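Local structure of COG3291: FOG: PKD repeat (Clostridium thermocellum, 1WMX) at residues W63-L68 / G103-V108; N125-T130 / Q134-P139; L9-F14 / S79-N84; P49-N54 / S173-T178; M144-N147 / D151-S154. The protein is the family 30 carbohydrate-binding module of CelJ, a large multidomain protein that is probably a cellulase, and probably holds it onto cellulose. All blocks are in the same frame, centred on the assembly; numbering follows the deposited sequence.

Interaction 1: residues W63-L68 / G103-V108; sequences WWISLL and GFRDKV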
# COMPACT_ATOMS: atom_id res chain seq x y z
N TRP B 63 6.32 -7.35 -8.87
CA TRP B 63 6.40 -6.92 -7.47
C TRP B 63 6.99 -7.92 -6.47
O TRP B 63 7.08 -9.12 -6.74
CB TRP B 63 5.01 -6.53 -6.97
CG TRP B 63 4.13 -7.72 -6.80
CD1 TRP B 63 3.47 -8.41 -7.78
CD2 TRP B 63 3.88 -8.44 -5.58
NE1 TRP B 63 2.84 -9.51 -7.26
CE2 TRP B 63 3.08 -9.56 -5.91
CE3 TRP B 63 4.27 -8.25 -4.25
CZ2 TRP B 63 2.65 -10.48 -4.95
CZ3 TRP B 63 3.85 -9.18 -3.30
CH2 TRP B 63 3.04 -10.28 -3.65
N TRP B 64 7.38 -7.38 -5.32
CA TRP B 64 7.89 -8.15 -4.20
C TRP B 64 7.89 -7.20 -3.02
O TRP B 64 8.15 -6.01 -3.17
CB TRP B 64 9.30 -8.71 -4.45
CG TRP B 64 10.38 -7.70 -4.66
CD1 TRP B 64 10.94 -7.35 -5.85
CD2 TRP B 64 11.06 -6.93 -3.66
NE1 TRP B 64 11.93 -6.42 -5.66
CE2 TRP B 64 12.02 -6.14 -4.32
CE3 TRP B 64 10.95 -6.84 -2.26
CZ2 TRP B 64 12.88 -5.26 -3.64
CZ3 TRP B 64 11.79 -5.96 -1.59
CH2 TRP B 64 12.75 -5.19 -2.28
N ILE B 65 7.58 -7.74 -1.84
CA ILE B 65 7.52 -6.92 -0.65
C ILE B 65 8.02 -7.69 0.56
O ILE B 65 7.95 -8.91 0.60
CB ILE B 65 6.07 -6.49 -0.39
CG1 ILE B 65 6.02 -5.47 0.74
CG2 ILE B 65 5.22 -7.71 -0.05
CD1 ILE B 65 4.63 -4.91 0.98
N SER B 66 8.55 -6.97 1.54
CA SER B 66 9.00 -7.59 2.77
C SER B 66 8.47 -6.79 3.95
O SER B 66 8.77 -5.60 4.07
CB SER B 66 10.53 -7.64 2.85
OG SER B 66 10.94 -8.23 4.07
N LEU B 67 7.66 -7.42 4.80
CA LEU B 67 7.11 -6.74 5.97
C LEU B 67 7.75 -7.31 7.23
O LEU B 67 7.70 -8.51 7.48
CB LEU B 67 5.59 -6.92 6.03
CG LEU B 67 4.77 -6.36 4.86
CD1 LEU B 67 3.35 -6.89 4.91
CD2 LEU B 67 4.76 -4.84 4.90
N LEU B 68 8.37 -6.44 8.02
CA LEU B 68 9.01 -6.84 9.27
C LEU B 68 8.25 -6.17 10.42
O LEU B 68 8.34 -4.96 10.62
CB LEU B 68 10.47 -6.42 9.27
CG LEU B 68 11.33 -6.94 8.11
CD1 LEU B 68 12.71 -6.31 8.18
CD2 LEU B 68 11.43 -8.47 8.17
N GLY B 103 10.31 1.85 3.98
CA GLY B 103 9.40 2.73 4.73
C GLY B 103 8.69 1.98 5.86
O GLY B 103 9.17 0.95 6.34
N PHE B 104 7.55 2.54 6.27
CA PHE B 104 6.73 1.96 7.36
C PHE B 104 5.26 1.89 6.94
O PHE B 104 4.82 2.57 6.01
CB PHE B 104 6.84 2.81 8.62
CG PHE B 104 8.22 2.78 9.24
CD1 PHE B 104 8.55 1.78 10.17
CD2 PHE B 104 9.17 3.73 8.88
CE1 PHE B 104 9.83 1.74 10.73
CE2 PHE B 104 10.45 3.69 9.44
CZ PHE B 104 10.78 2.70 10.37
N ARG B 105 4.53 1.06 7.64
CA ARG B 105 3.09 0.84 7.41
C ARG B 105 2.40 0.88 8.75
O ARG B 105 2.95 0.42 9.76
CB ARG B 105 2.96 -0.52 6.76
CG ARG B 105 1.61 -1.02 6.31
CD ARG B 105 1.93 -2.43 5.89
NE ARG B 105 1.06 -3.15 5.00
CZ ARG B 105 1.23 -3.29 3.68
NH1 ARG B 105 2.22 -2.66 3.02
NH2 ARG B 105 0.49 -4.13 2.97
N ASP B 106 1.22 1.44 8.76
CA ASP B 106 0.44 1.55 9.99
C ASP B 106 -0.83 0.73 9.82
O ASP B 106 -1.04 0.08 8.80
CB ASP B 106 0.08 3.01 10.27
CG ASP B 106 -1.05 3.54 9.39
OD1 ASP B 106 -1.44 4.74 9.53
OD2 ASP B 106 -1.59 2.78 8.52
N LYS B 107 -1.66 0.79 10.84
CA LYS B 107 -2.95 0.10 10.85
C LYS B 107 -3.89 0.89 11.74
O LYS B 107 -3.64 1.04 12.94
CB LYS B 107 -2.79 -1.33 11.37
CG LYS B 107 -4.10 -2.13 11.33
CD LYS B 107 -3.91 -3.61 11.63
CE LYS B 107 -3.40 -3.85 13.05
NZ LYS B 107 -3.32 -5.28 13.39
N VAL B 108 -4.95 1.38 11.13
CA VAL B 108 -5.98 2.16 11.83
C VAL B 108 -7.34 1.65 11.39
O VAL B 108 -7.84 1.99 10.32
CB VAL B 108 -5.85 3.64 11.46
CG1 VAL B 108 -6.94 4.48 12.13
CG2 VAL B 108 -4.49 4.20 11.90

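Interaction 2: residues N125-T130 / Q134-P139; sequences NYVTVT and QHVKIP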
# COMPACT_ATOMS: atom_id res chain seq x y z
N ASN B 125 18.52 7.38 -1.39
CA ASN B 125 18.45 8.77 -0.91
C ASN B 125 19.20 8.96 0.40
O ASN B 125 19.37 10.08 0.88
CB ASN B 125 17.00 9.19 -0.66
CG ASN B 125 16.27 9.48 -1.95
OD1 ASN B 125 15.07 9.75 -1.93
ND2 ASN B 125 16.95 9.44 -3.07
N TYR B 126 19.64 7.86 1.00
CA TYR B 126 20.33 7.97 2.28
C TYR B 126 21.65 7.20 2.31
O TYR B 126 22.40 7.28 3.28
CB TYR B 126 19.40 7.45 3.38
CG TYR B 126 18.19 8.37 3.55
CD1 TYR B 126 18.31 9.56 4.28
CD2 TYR B 126 16.97 8.03 2.98
CE1 TYR B 126 17.21 10.40 4.43
CE2 TYR B 126 15.87 8.87 3.13
CZ TYR B 126 15.99 10.06 3.85
OH TYR B 126 14.91 10.89 4.00
N VAL B 127 21.92 6.48 1.25
CA VAL B 127 23.17 5.71 1.16
C VAL B 127 23.38 5.24 -0.27
O VAL B 127 22.46 5.20 -1.08
CB VAL B 127 23.11 4.48 2.08
CG1 VAL B 127 22.06 3.47 1.60
CG2 VAL B 127 24.46 3.76 2.14
N THR B 128 24.62 4.90 -0.55
CA THR B 128 25.02 4.34 -1.84
C THR B 128 25.66 3.02 -1.49
O THR B 128 26.86 2.95 -1.20
CB THR B 128 26.02 5.25 -2.57
OG1 THR B 128 25.42 6.51 -2.87
CG2 THR B 128 26.49 4.62 -3.89
N VAL B 129 24.85 1.98 -1.51
CA VAL B 129 25.30 0.63 -1.14
C VAL B 129 26.53 0.18 -1.93
O VAL B 129 26.59 0.30 -3.16
CB VAL B 129 24.19 -0.38 -1.36
CG1 VAL B 129 24.54 -1.73 -0.75
CG2 VAL B 129 22.87 0.09 -0.73
N THR B 130 27.49 -0.34 -1.17
CA THR B 130 28.76 -0.86 -1.70
C THR B 130 28.89 -2.30 -1.27
O THR B 130 27.95 -2.89 -0.73
CB THR B 130 29.95 -0.09 -1.13
OG1 THR B 130 30.15 -0.47 0.23
CG2 THR B 130 29.74 1.42 -1.18
N GLN B 134 28.15 -0.44 5.67
CA GLN B 134 27.91 0.99 5.93
C GLN B 134 26.76 1.13 6.91
O GLN B 134 25.78 0.38 6.86
CB GLN B 134 27.50 1.72 4.65
CG GLN B 134 28.57 1.79 3.57
CD GLN B 134 28.21 2.78 2.48
OE1 GLN B 134 28.19 4.00 2.73
NE2 GLN B 134 27.91 2.33 1.28
N HIS B 135 26.88 2.07 7.82
CA HIS B 135 25.80 2.32 8.77
C HIS B 135 24.99 3.48 8.23
O HIS B 135 25.53 4.55 7.97
CB HIS B 135 26.36 2.67 10.15
CG HIS B 135 25.27 2.90 11.17
ND1 HIS B 135 24.52 4.08 11.18
CD2 HIS B 135 24.79 2.14 12.18
CE1 HIS B 135 23.64 3.99 12.16
NE2 HIS B 135 23.79 2.84 12.77
N VAL B 136 23.70 3.27 8.04
CA VAL B 136 22.86 4.34 7.50
C VAL B 136 21.77 4.73 8.51
O VAL B 136 21.28 3.91 9.29
CB VAL B 136 22.23 3.91 6.16
CG1 VAL B 136 22.49 2.43 5.86
CG2 VAL B 136 20.71 4.14 6.13
N LYS B 137 21.41 5.99 8.47
CA LYS B 137 20.38 6.53 9.36
C LYS B 137 19.33 7.27 8.52
O LYS B 137 19.64 8.23 7.82
CB LYS B 137 21.00 7.51 10.37
CG LYS B 137 22.14 6.89 11.18
CD LYS B 137 22.32 7.56 12.54
CE LYS B 137 22.59 9.06 12.44
NZ LYS B 137 22.77 9.70 13.76
N ILE B 138 18.12 6.61 8.42
CA ILE B 138 16.99 7.32 7.82
C ILE B 138 16.23 8.02 8.94
O ILE B 138 15.86 7.40 9.95
CB ILE B 138 16.13 6.32 7.08
CG1 ILE B 138 16.92 5.63 5.97
CG2 ILE B 138 14.90 6.95 6.42
CD1 ILE B 138 16.13 4.58 5.21
N PRO B 139 15.85 9.18 9.08
CA PRO B 139 15.09 10.10 9.90
C PRO B 139 13.56 9.95 9.67
O PRO B 139 13.04 10.30 8.59
CB PRO B 139 15.60 11.46 9.57
CG PRO B 139 16.56 11.31 8.38
CD PRO B 139 16.66 9.88 8.00
O HOH W 1 27.14 5.71 0.78
O HOH W 2 27.43 -0.70 1.87

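Interaction 3: residues L9-F14 / S79-N84; sequences LDVQIF and SQYVEN. With SO4 (sulfate ion), chain C.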
# COMPACT_ATOMS: atom_id res chain seq x y z
N LEU B 9 13.34 4.07 24.88
CA LEU B 9 14.25 2.97 24.56
C LEU B 9 14.20 2.71 23.06
O LEU B 9 13.22 3.04 22.39
CB LEU B 9 13.84 1.69 25.30
CG LEU B 9 14.06 1.64 26.82
CD1 LEU B 9 15.54 1.80 27.13
CD2 LEU B 9 13.26 2.75 27.48
N ASP B 10 15.28 2.13 22.53
CA ASP B 10 15.34 1.81 21.11
C ASP B 10 14.36 0.69 20.79
O ASP B 10 14.06 -0.15 21.64
CB ASP B 10 16.75 1.35 20.73
CG ASP B 10 17.75 2.48 20.70
OD1 ASP B 10 18.94 2.21 20.42
OD2 ASP B 10 17.35 3.65 20.94
N VAL B 11 13.86 0.69 19.56
CA VAL B 11 12.94 -0.34 19.12
C VAL B 11 13.74 -1.18 18.13
O VAL B 11 14.01 -0.74 17.01
CB VAL B 11 11.70 0.26 18.43
CG1 VAL B 11 10.80 -0.85 17.90
CG2 VAL B 11 10.92 1.11 19.43
N GLN B 12 14.08 -2.31 18.54
CA GLN B 12 14.89 -3.20 17.76
C GLN B 12 14.02 -4.02 16.80
O GLN B 12 13.04 -4.64 17.21
CB GLN B 12 15.55 -4.03 18.72
CG GLN B 12 16.46 -4.96 18.03
CD GLN B 12 17.85 -4.38 17.83
OE1 GLN B 12 18.37 -3.74 18.75
NE2 GLN B 12 18.47 -4.59 16.69
N ILE B 13 14.34 -4.00 15.50
CA ILE B 13 13.55 -4.71 14.51
C ILE B 13 14.22 -6.03 14.15
O ILE B 13 13.56 -7.06 13.98
CB ILE B 13 13.33 -3.83 13.25
CG1 ILE B 13 12.55 -2.58 13.65
CG2 ILE B 13 12.56 -4.61 12.19
CD1 ILE B 13 12.38 -1.57 12.53
N PHE B 14 15.55 -6.01 14.03
CA PHE B 14 16.31 -7.21 13.73
C PHE B 14 17.63 -7.16 14.46
O PHE B 14 18.29 -6.13 14.49
CB PHE B 14 16.63 -7.35 12.24
CG PHE B 14 17.67 -8.40 11.95
CD1 PHE B 14 17.38 -9.75 12.12
CD2 PHE B 14 18.97 -8.04 11.60
CE1 PHE B 14 18.37 -10.73 11.95
CE2 PHE B 14 19.97 -9.02 11.43
CZ PHE B 14 19.66 -10.36 11.60
N SER B 79 4.97 7.79 17.75
CA SER B 79 4.76 9.26 17.60
C SER B 79 5.84 10.08 18.29
O SER B 79 6.31 11.11 17.77
CB SER B 79 3.40 9.69 18.19
OG SER B 79 3.36 9.42 19.59
N GLN B 80 6.25 9.64 19.44
CA GLN B 80 7.25 10.37 20.19
C GLN B 80 8.69 10.13 19.67
O GLN B 80 9.66 10.65 20.21
CB GLN B 80 7.26 10.00 21.69
N TYR B 81 8.87 9.33 18.62
CA TYR B 81 10.24 9.10 18.05
C TYR B 81 10.42 9.95 16.78
O TYR B 81 11.52 10.04 16.21
CB TYR B 81 10.47 7.64 17.66
CG TYR B 81 10.59 6.67 18.84
CD1 TYR B 81 9.48 6.42 19.65
CD2 TYR B 81 11.81 6.03 19.10
CE1 TYR B 81 9.58 5.52 20.71
CE2 TYR B 81 11.91 5.13 20.16
CZ TYR B 81 10.79 4.86 20.96
OH TYR B 81 10.88 3.97 21.98
N VAL B 82 9.31 10.42 16.20
CA VAL B 82 9.32 11.12 14.92
C VAL B 82 10.21 12.36 14.80
O VAL B 82 11.08 12.42 13.93
CB VAL B 82 7.90 11.52 14.50
CG1 VAL B 82 7.94 12.25 13.17
CG2 VAL B 82 7.01 10.28 14.41
N GLU B 83 10.02 13.34 15.73
CA GLU B 83 10.66 14.66 15.54
C GLU B 83 12.21 14.55 15.66
O GLU B 83 12.93 15.27 14.94
CB GLU B 83 10.05 15.79 16.56
CG GLU B 83 9.35 16.98 15.82
CD GLU B 83 9.61 16.93 14.32
OE1 GLU B 83 8.76 17.44 13.52
OE2 GLU B 83 10.67 16.38 13.89
N ASN B 84 12.83 13.55 16.39
CA ASN B 84 14.30 13.47 16.47
C ASN B 84 14.86 12.06 16.18
O ASN B 84 16.07 11.87 16.10
CB ASN B 84 14.79 13.85 17.86
CG ASN B 84 14.24 15.17 18.34
OD1 ASN B 84 14.54 16.21 17.73
ND2 ASN B 84 13.46 15.19 19.40
S SO4 C . 11.97 -4.07 21.28
O1 SO4 C . 11.44 -4.32 19.93
O2 SO4 C . 13.32 -3.49 21.17
O3 SO4 C . 12.04 -5.33 22.04
O4 SO4 C . 11.08 -3.12 21.98

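Interaction 4: residues P49-N54 / S173-T178; sequences PTLRLN and SDIKIT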
# COMPACT_ATOMS: atom_id res chain seq x y z
N PRO B 49 24.68 -12.75 12.96
CA PRO B 49 24.15 -13.07 11.64
C PRO B 49 23.39 -11.88 11.07
O PRO B 49 22.98 -10.98 11.80
CB PRO B 49 23.24 -14.28 11.92
CG PRO B 49 22.80 -14.04 13.32
CD PRO B 49 24.08 -13.59 14.00
N THR B 50 23.21 -11.87 9.75
CA THR B 50 22.53 -10.77 9.11
C THR B 50 21.20 -11.18 8.47
O THR B 50 20.88 -12.36 8.35
CB THR B 50 23.44 -10.14 8.07
OG1 THR B 50 23.75 -11.11 7.07
CG2 THR B 50 24.75 -9.68 8.73
N LEU B 51 20.42 -10.18 8.07
CA LEU B 51 19.14 -10.41 7.42
C LEU B 51 19.35 -10.25 5.92
O LEU B 51 19.75 -9.19 5.45
CB LEU B 51 18.12 -9.41 7.95
CG LEU B 51 16.66 -9.70 7.65
CD1 LEU B 51 16.28 -11.08 8.20
CD2 LEU B 51 15.80 -8.61 8.27
N ARG B 52 19.09 -11.31 5.16
CA ARG B 52 19.28 -11.30 3.71
C ARG B 52 18.05 -10.98 2.86
O ARG B 52 17.05 -11.69 2.91
CB ARG B 52 19.84 -12.66 3.25
CG ARG B 52 20.16 -12.77 1.74
CD ARG B 52 20.21 -14.25 1.31
NE ARG B 52 20.96 -15.02 2.29
CZ ARG B 52 20.69 -16.26 2.66
NH1 ARG B 52 19.67 -16.93 2.12
NH2 ARG B 52 21.42 -16.82 3.62
N LEU B 53 18.15 -9.90 2.08
CA LEU B 53 17.08 -9.48 1.17
C LEU B 53 17.61 -9.91 -0.20
O LEU B 53 18.41 -9.21 -0.82
CB LEU B 53 16.88 -7.98 1.23
CG LEU B 53 15.84 -7.39 0.27
CD1 LEU B 53 14.47 -7.97 0.58
CD2 LEU B 53 15.81 -5.86 0.40
N ASN B 54 17.13 -11.05 -0.68
CA ASN B 54 17.62 -11.62 -1.93
C ASN B 54 16.61 -11.80 -3.06
O ASN B 54 15.79 -12.73 -3.05
CB ASN B 54 18.28 -12.96 -1.60
CG ASN B 54 18.92 -13.62 -2.80
OD1 ASN B 54 19.10 -14.83 -2.82
ND2 ASN B 54 19.28 -12.82 -3.80
N SER B 173 21.88 -5.48 9.18
CA SER B 173 22.37 -5.79 10.50
C SER B 173 21.89 -4.72 11.47
O SER B 173 21.69 -3.57 11.08
CB SER B 173 23.91 -5.83 10.50
OG SER B 173 24.41 -6.06 11.80
N ASP B 174 21.67 -5.11 12.72
CA ASP B 174 21.27 -4.16 13.75
C ASP B 174 20.20 -3.16 13.30
O ASP B 174 20.41 -1.95 13.38
CB ASP B 174 22.51 -3.39 14.23
CG ASP B 174 22.32 -2.77 15.60
OD1 ASP B 174 23.14 -1.90 15.97
OD2 ASP B 174 21.38 -3.14 16.32
N ILE B 175 19.06 -3.66 12.83
CA ILE B 175 18.00 -2.77 12.39
C ILE B 175 17.17 -2.31 13.59
O ILE B 175 16.62 -3.12 14.34
CB ILE B 175 17.04 -3.47 11.39
CG1 ILE B 175 17.82 -4.05 10.20
CG2 ILE B 175 16.01 -2.47 10.88
CD1 ILE B 175 16.96 -4.85 9.24
N LYS B 176 17.09 -0.99 13.79
CA LYS B 176 16.29 -0.47 14.90
C LYS B 176 15.85 0.98 14.78
O LYS B 176 16.25 1.70 13.87
CB LYS B 176 17.00 -0.70 16.23
CG LYS B 176 18.49 -0.48 16.23
CD LYS B 176 18.86 0.97 16.13
CE LYS B 176 20.37 1.12 16.20
NZ LYS B 176 20.90 0.52 17.45
N ILE B 177 14.98 1.38 15.70
CA ILE B 177 14.43 2.73 15.74
C ILE B 177 15.00 3.46 16.95
O ILE B 177 14.88 2.97 18.08
CB ILE B 177 12.89 2.71 15.89
CG1 ILE B 177 12.25 1.75 14.89
CG2 ILE B 177 12.34 4.13 15.73
CD1 ILE B 177 12.12 2.27 13.48
N THR B 178 15.61 4.61 16.73
CA THR B 178 16.16 5.41 17.82
C THR B 178 15.32 6.67 17.99
O THR B 178 14.71 7.14 17.03
CB THR B 178 17.64 5.79 17.56
OG1 THR B 178 17.77 6.43 16.29
CG2 THR B 178 18.53 4.54 17.59

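Interaction 5: residues M144-N147 / D151-S154; sequences MKIN and DPSS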
# COMPACT_ATOMS: atom_id res chain seq x y z
N MET B 144 7.48 9.93 8.09
CA MET B 144 6.30 10.06 8.91
C MET B 144 5.86 11.49 9.18
O MET B 144 5.41 11.82 10.28
CB MET B 144 6.54 9.48 10.26
CG MET B 144 6.84 8.00 10.24
SD MET B 144 6.92 7.36 11.88
CE MET B 144 7.39 5.66 11.85
N LYS B 145 5.98 12.34 8.21
CA LYS B 145 5.48 13.72 8.34
C LYS B 145 4.29 13.78 7.34
O LYS B 145 4.41 14.35 6.25
CB LYS B 145 6.62 14.73 8.06
CG LYS B 145 7.39 15.14 9.35
CD LYS B 145 7.89 16.61 9.33
CE LYS B 145 8.43 17.10 10.69
NZ LYS B 145 7.37 17.39 11.67
N ILE B 146 3.20 13.14 7.83
CA ILE B 146 1.85 12.89 7.17
C ILE B 146 1.18 14.03 6.28
O ILE B 146 1.84 14.73 5.48
CB ILE B 146 0.79 12.58 8.25
CG1 ILE B 146 0.26 13.83 8.96
CG2 ILE B 146 1.29 11.67 9.38
CD1 ILE B 146 -1.26 13.83 9.13
N ASN B 147 -0.14 14.10 6.51
CA ASN B 147 -1.13 15.01 5.85
C ASN B 147 -1.91 14.18 4.87
O ASN B 147 -2.94 14.60 4.35
CB ASN B 147 -0.49 16.20 5.08
CG ASN B 147 -1.33 17.53 5.10
OD1 ASN B 147 -2.33 17.66 5.82
ND2 ASN B 147 -0.96 18.55 4.34
N ASP B 151 -0.55 7.27 10.39
CA ASP B 151 -0.65 7.49 11.83
C ASP B 151 0.53 6.87 12.58
O ASP B 151 0.51 5.68 12.93
CB ASP B 151 -1.97 6.91 12.35
CG ASP B 151 -2.14 7.07 13.85
OD1 ASP B 151 -1.28 7.74 14.47
OD2 ASP B 151 -3.13 6.54 14.41
N PRO B 152 1.58 7.67 12.85
CA PRO B 152 2.76 7.17 13.56
C PRO B 152 2.52 6.55 14.94
O PRO B 152 3.41 5.91 15.50
CB PRO B 152 3.69 8.39 13.60
CG PRO B 152 2.75 9.55 13.46
CD PRO B 152 1.77 9.07 12.44
N SER B 153 1.32 6.72 15.48
CA SER B 153 1.01 6.12 16.77
C SER B 153 0.50 4.69 16.58
O SER B 153 0.30 3.97 17.55
CB SER B 153 -0.06 6.94 17.50
OG SER B 153 -1.33 6.77 16.88
N SER B 154 0.28 4.29 15.33
CA SER B 154 -0.24 2.94 15.03
C SER B 154 0.58 2.15 14.01
O SER B 154 0.01 1.49 13.14
CB SER B 154 -1.67 3.04 14.51
OG SER B 154 -2.49 3.81 15.37

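Interaction 1: residues W63-L68 / G103-V108
The Arg105 guanidinium has the methyl CD2 of Leu67 over one face. The methyl lies 3.6 Å above the plane and is shifted toward the rim. Leu67 CD2 is also 3.8 Å from Arg105 CD, so it rests on the aliphatic chain as well as on the flat head. Ile65 CD1 comes at a slant and reaches NH1 of Arg105 at 3.9 Å. A second flat group, the Trp63 indole, has Ile65 CG2 at its edge and in its plane. CG of Arg105 is anti to the backbone N (chi1 -176°), and the chain then runs extended as far as NE. This carries the head across to the two aliphatic side chains. Both segments belong to the five-stranded antiparallel sheet of the module's beta-sandwich. They are not neighbours in it: strand 155-161 runs between them, and the CA atoms of Leu67 and Arg105 are 8.7 Å apart. The contact therefore bridges over a middle strand by side chains alone, on one face of the sheet. Val159 of that middle strand also touches Leu67. The charge of Arg105 is met by Asp118 of the adjoining strand 118-122, in a salt bridge through NH1. That bond and the Leu67 methyl together limit how the head can turn. Tyr113 of the second subunit packs on both Leu67 and Arg105.

Interaction 2: residues N125-T130 / Q134-P139
Residues 126-130 run antiparallel to residues 134-139, with end-to-end directions 169° apart, but the CA atoms of Val127 and Val136 stay 6.5 Å apart and no backbone hydrogen bond joins the two segments. Side chains fill the gap. Tyr126 lays one ring face on Ile138: CG2 is 4.2 Å from the ring centroid and 19° off the normal, a CH-pi contact. Pro139 CD approaches the same ring obliquely, 3.6 Å from Tyr126 CE1. The Tyr126 hydroxyl is hydrogen-bonded to Asp142. Val127 and Val136 meet through their CB atoms at 4.2 Å. At the far end the Gln134 amide ties the chains together. Its CG is beside the backbone N, and the chain beyond is extended, which sends the amide toward the loop backbone. NE2 donates to Thr128 O at 2.8 Å, with a bent N-H...O angle of 139°. The carbonyl is approached from above its plane. Water 1 accepts from Thr128 N and donates to Gln134 OE1; water 2 accepts from both Thr130 N and Gln134 NE2. Each end of the amide is thus engaged. Strand 134-139 pairs with strand 86-93 in the larger sheet of the beta-sandwich. The loop doubles back along this strand and covers it with side chains, without adding a strand.

Interaction 3: residues L9-F14 / S79-N84
The Tyr81 hydroxyl donates a short hydrogen bond to the backbone oxygen of Leu9, 2.6 Å from OH to O. The oxygen lies at the edge of the phenol ring, near its plane. The bond is also in the plane of the Leu9 carbonyl, with a C=O...donor angle of 156°. Beside it, Val11 CG2 comes obliquely to the same end of the ring, 4.1 Å from Tyr81 CZ. Val11 and Leu9 thus grip the hydroxyl end by one polar and one apolar contact. Tyr81 CG is anti to its own carbonyl carbon (chi1 -70°), which directs the ring out from its loop toward the strand. Leu8, Ser179 and Leu140 also pack on Tyr81. Next along residues 9-14, the backbone N of Gln12 gives an almost straight hydrogen bond to O2 of a sulfate, 3.0 Å long with an angle of 171° at the hydrogen. The ion probably comes from the crystallisation liquor, and Arg71 holds it too. The Gln12 side chain bends at its second torsion, which brings NE2 to Phe14 O at 2.7 Å, from above the carbonyl plane. Asp174 accepts from the same NE2. Backbone bonds to Ile177 and Ile175 fix Val11 and Ile13. The contact fastens the lead-in and first residue of strand 11-14, which pairs with strand 168-178 in the larger sheet of the beta-sandwich, to the loop leading into strand 86-93.

Interaction 4: residues P49-N54 / S173-T178
Apolar packing carries the contact between Leu51 and Ile175. CD2 of Leu51 meets CD1 of Ile175 at 4.1 Å, methyl against methyl, and the two side chains lie nearly perpendicular. Leu51 CG is anti to the backbone N (chi1 -166°), while Ile175 CG1 lies beside its own N, which brings the two end methyls together. Both pack in the interior, where the two strands part, with Phe14 against each of them. A second, lighter touch brings Thr50 CG2 to Ser173 CB at 4.3 Å, where the CA atoms of these residues are 5.2 Å apart. No hydrogen bond links the two segments. The Thr50 hydroxyl is hydrogen-bonded to Val43 O instead. Leu51 and Leu53 make their backbone bonds to Phe172 and Val170, just ahead of residues 173-178. Charges meet within residues 173-178: Lys176 NZ and Asp174 OD1 form a long salt bridge of 3.6 Å. The backbone at Asp174 has positive phi (43°), and here the strand turns a corner. Before the corner it pairs with strand 48-55, and beyond it with strand 11-14; strand 86-93 is a further neighbour. Such a bent strand shared by successive partners suits the curled larger sheet of this beta-sandwich.

Interaction 5: residues M144-N147 / D151-S154
An Asx turn at Asp151 sits in the loop between helix 140-143 and strand 155-161, and its Pro152 takes the contacts from Met144 and Ile146. The Met144 sulfur SD lies 3.8 Å from Pro152 CB. The methionine is extended beyond CG and runs alongside the proline ring, pointing the other way. Ile146 comes crosswise to the other end of the pyrrolidine, CG2 to Pro152 CD at 4.0 Å. Its CG2 is beside the backbone N and anti to the carbonyl carbon, which brings this methyl to the ring. Val82 also packs on Pro152. No hydrogen bond crosses between residues 144-147 and 151-154. The polar bonds lie within the turn. Asp151 OD1 accepts from Ser153 N at 3.0 Å, the bond that defines the Asx turn. It also accepts from Ser153 OG at 2.6 Å, on the syn side. Both donors come from the same face of the carboxylate. Ser154 OG gives a further bond to OD2 of Asp151, 3.0 Å long and from above the plane. Ser154 N bonds back to Asp151 O at 2.8 Å and closes a beta turn. Three donors on one carboxylate hold it in a fixed rotation, and they would probably steady its negative charge. The proline is kept in place from the apolar side by sulfur and methyl groups, and from the polar side by the closed turn.

Overall arrangement
All five contacts lie in one carbohydrate-binding domain, a beta-sandwich of two antiparallel sheets. Interaction 1 is on the five-stranded sheet; interactions 2, 3 and 4 reach the larger one. Interactions 3 and 4 share the pairing of strands 11-14 and 168-178. Interactions 1 and 4, with centres 15 Å apart, meet through the core, where Leu68 packs on Leu51 and Phe104 on Ile177. Interaction 5 touches interactions 1 and 3, through Asp106 to Asp151 and Val82 to Pro152. It is about 23 Å from interaction 4, centre to centre. Along the chain, interaction 4 spans interactions 1, 2 and 5, while interaction 3 alternates with 1 and 4. Distant parts of the sequence thus close one compact module.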